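Aquaporin AqpM (PDB 2F2B) forms a membrane channel that lets water pass in both directions under osmotic drive and also admits some glycerol. Local coordinates at residues L132-P137 and T216-Y221. Residues are numbered along the deposited sequence; the frame is centred on the assembly and turned at random.
Sequences LGATAP and TDLWNY
Pro137 lies over one face of the Tyr221 ring in a CH-pi contact. Pro137 CD stands 4.0 Å from the centroid of the Tyr221 ring, 22° off the ring normal. The approach is shifted toward the rim, so the nearest ring atom is Tyr221 CD1, 3.7 Å from Pro137 CD. The Tyr221 chi1 of -62° sets CG anti to the carbonyl carbon and beside the backbone N, which turns the ring toward 132-137. On the opposite face, Asn220 OD1 sits 3.1 Å above the plane of the Tyr221 ring.

Two further apolar contacts complete the interface. Ala134 CB meets one branch of Leu218, with Leu218 CD1 at 3.6 Å. Ala136 CB comes obliquely to the Tyr221 ring and is more distant, 4.4 Å from Tyr221 CD2. No hydrogen bond joins the two segments.

Polar bonds shape each side separately. Asp217 OD1 accepts from Trp219 N in an Asx turn, and Tyr221 N bonds to Leu218 O at 2.8 Å. Pro137 also touches Ile224 and Tyr225 of helix 224-243.

The contact is a small apolar seam at the protein surface. Segment 132-137 is predicted extracellular, and 216-221 crosses the predicted start of the last membrane span. The seam joins the loop before helix 143-166 to the link between helices 200-214 and 224-243. Through Gly133 O to Arg202 and Thr135 O to Tyr207, the loop is also bonded to helix 200-214, the pore half-helix that follows the second NPA motif of the aquaporin fold.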
loop_
_atom_site.group_PDB
_atom_site.type_symbol
_atom_site.label_atom_id
_atom_site.label_comp_id
_atom_site.label_asym_id
_atom_site.label_seq_id
_atom_site.Cartn_x
_atom_site.Cartn_y
_atom_site.Cartn_z
ATOM N N LEU A 132 3.361 10.181 -22.287
ATOM C CA LEU A 132 2.008 10.129 -21.740
ATOM C C LEU A 132 1.667 8.747 -21.192
ATOM O O LEU A 132 0.508 8.336 -21.188
ATOM C CB LEU A 132 0.986 10.560 -22.800
ATOM C CG LEU A 132 1.000 12.065 -23.124
ATOM C CD1 LEU A 132 0.049 12.369 -24.279
ATOM C CD2 LEU A 132 0.593 12.853 -21.883
ATOM N N GLY A 133 2.692 8.044 -20.721
ATOM C CA GLY A 133 2.498 6.714 -20.169
ATOM C C GLY A 133 1.973 5.686 -21.155
ATOM O O GLY A 133 1.261 4.760 -20.765
ATOM N N ALA A 134 2.316 5.832 -22.432
ATOM C CA ALA A 134 1.861 4.883 -23.444
ATOM C C ALA A 134 2.516 3.517 -23.230
ATOM O O ALA A 134 3.696 3.428 -22.893
ATOM C CB ALA A 134 2.189 5.406 -24.845
ATOM N N THR A 135 1.745 2.453 -23.427
ATOM C CA THR A 135 2.261 1.097 -23.257
ATOM C C THR A 135 2.864 0.549 -24.551
ATOM O O THR A 135 2.231 0.591 -25.607
ATOM C CB THR A 135 1.147 0.124 -22.803
ATOM O OG1 THR A 135 0.069 0.157 -23.748
ATOM C CG2 THR A 135 0.619 0.517 -21.423
ATOM N N ALA A 136 4.088 0.037 -24.460
ATOM C CA ALA A 136 4.776 -0.549 -25.611
ATOM C C ALA A 136 5.796 -1.558 -25.101
ATOM O O ALA A 136 6.263 -1.456 -23.967
ATOM C CB ALA A 136 5.474 0.540 -26.430
ATOM N N PRO A 137 6.150 -2.557 -25.928
ATOM C CA PRO A 137 7.131 -3.547 -25.479
ATOM C C PRO A 137 8.421 -2.859 -25.036
ATOM O O PRO A 137 8.896 -1.929 -25.692
ATOM C CB PRO A 137 7.334 -4.420 -26.719
ATOM C CG PRO A 137 6.000 -4.354 -27.397
ATOM C CD PRO A 137 5.649 -2.884 -27.275
ATOM N N THR A 216 4.952 10.773 -32.038
ATOM C CA THR A 216 5.320 9.377 -31.839
ATOM C C THR A 216 4.221 8.471 -32.382
ATOM O O THR A 216 3.051 8.612 -32.022
ATOM C CB THR A 216 5.537 9.066 -30.343
ATOM O OG1 THR A 216 6.451 10.020 -29.785
ATOM C CG2 THR A 216 6.110 7.668 -30.169
ATOM N N ASP A 217 4.614 7.542 -33.247
ATOM C CA ASP A 217 3.693 6.604 -33.878
ATOM C C ASP A 217 3.901 5.199 -33.306
ATOM O O ASP A 217 4.836 4.495 -33.688
ATOM C CB ASP A 217 3.943 6.617 -35.391
ATOM C CG ASP A 217 3.072 5.639 -36.150
ATOM O OD1 ASP A 217 2.181 5.000 -35.548
ATOM O OD2 ASP A 217 3.289 5.517 -37.374
ATOM N N LEU A 218 3.022 4.798 -32.393
ATOM C CA LEU A 218 3.116 3.486 -31.753
ATOM C C LEU A 218 2.027 2.524 -32.229
ATOM O O LEU A 218 1.945 1.389 -31.759
ATOM C CB LEU A 218 3.008 3.647 -30.230
ATOM C CG LEU A 218 4.013 4.570 -29.534
ATOM C CD1 LEU A 218 3.576 4.827 -28.093
ATOM C CD2 LEU A 218 5.397 3.942 -29.572
ATOM N N TRP A 219 1.203 2.973 -33.171
ATOM C CA TRP A 219 0.097 2.162 -33.669
ATOM C C TRP A 219 0.447 0.760 -34.157
ATOM O O TRP A 219 -0.402 -0.129 -34.163
ATOM C CB TRP A 219 -0.654 2.930 -34.757
ATOM C CG TRP A 219 -1.302 4.168 -34.224
ATOM C CD1 TRP A 219 -0.941 5.460 -34.481
ATOM C CD2 TRP A 219 -2.406 4.232 -33.313
ATOM N NE1 TRP A 219 -1.754 6.325 -33.785
ATOM C CE2 TRP A 219 -2.662 5.598 -33.061
ATOM C CE3 TRP A 219 -3.205 3.267 -32.685
ATOM C CZ2 TRP A 219 -3.684 6.024 -32.206
ATOM C CZ3 TRP A 219 -4.222 3.691 -31.835
ATOM C CH2 TRP A 219 -4.452 5.059 -31.606
ATOM N N ASN A 220 1.694 0.562 -34.560
ATOM C CA ASN A 220 2.138 -0.742 -35.032
ATOM C C ASN A 220 2.122 -1.778 -33.906
ATOM O O ASN A 220 2.165 -2.983 -34.157
ATOM C CB ASN A 220 3.541 -0.607 -35.627
ATOM C CG ASN A 220 4.340 0.508 -34.974
ATOM O OD1 ASN A 220 4.817 0.374 -33.848
ATOM N ND2 ASN A 220 4.473 1.630 -35.678
ATOM N N TYR A 221 2.041 -1.303 -32.666
ATOM C CA TYR A 221 2.015 -2.185 -31.500
ATOM C C TYR A 221 0.609 -2.337 -30.925
ATOM O O TYR A 221 0.368 -3.202 -30.077
ATOM C CB TYR A 221 2.910 -1.632 -30.386
ATOM C CG TYR A 221 4.377 -1.517 -30.720
ATOM C CD1 TYR A 221 5.152 -2.652 -30.963
ATOM C CD2 TYR A 221 5.003 -0.271 -30.757
ATOM C CE1 TYR A 221 6.518 -2.549 -31.231
ATOM C CE2 TYR A 221 6.366 -0.157 -31.024
ATOM C CZ TYR A 221 7.116 -1.299 -31.258
ATOM O OH TYR A 221 8.466 -1.187 -31.507
#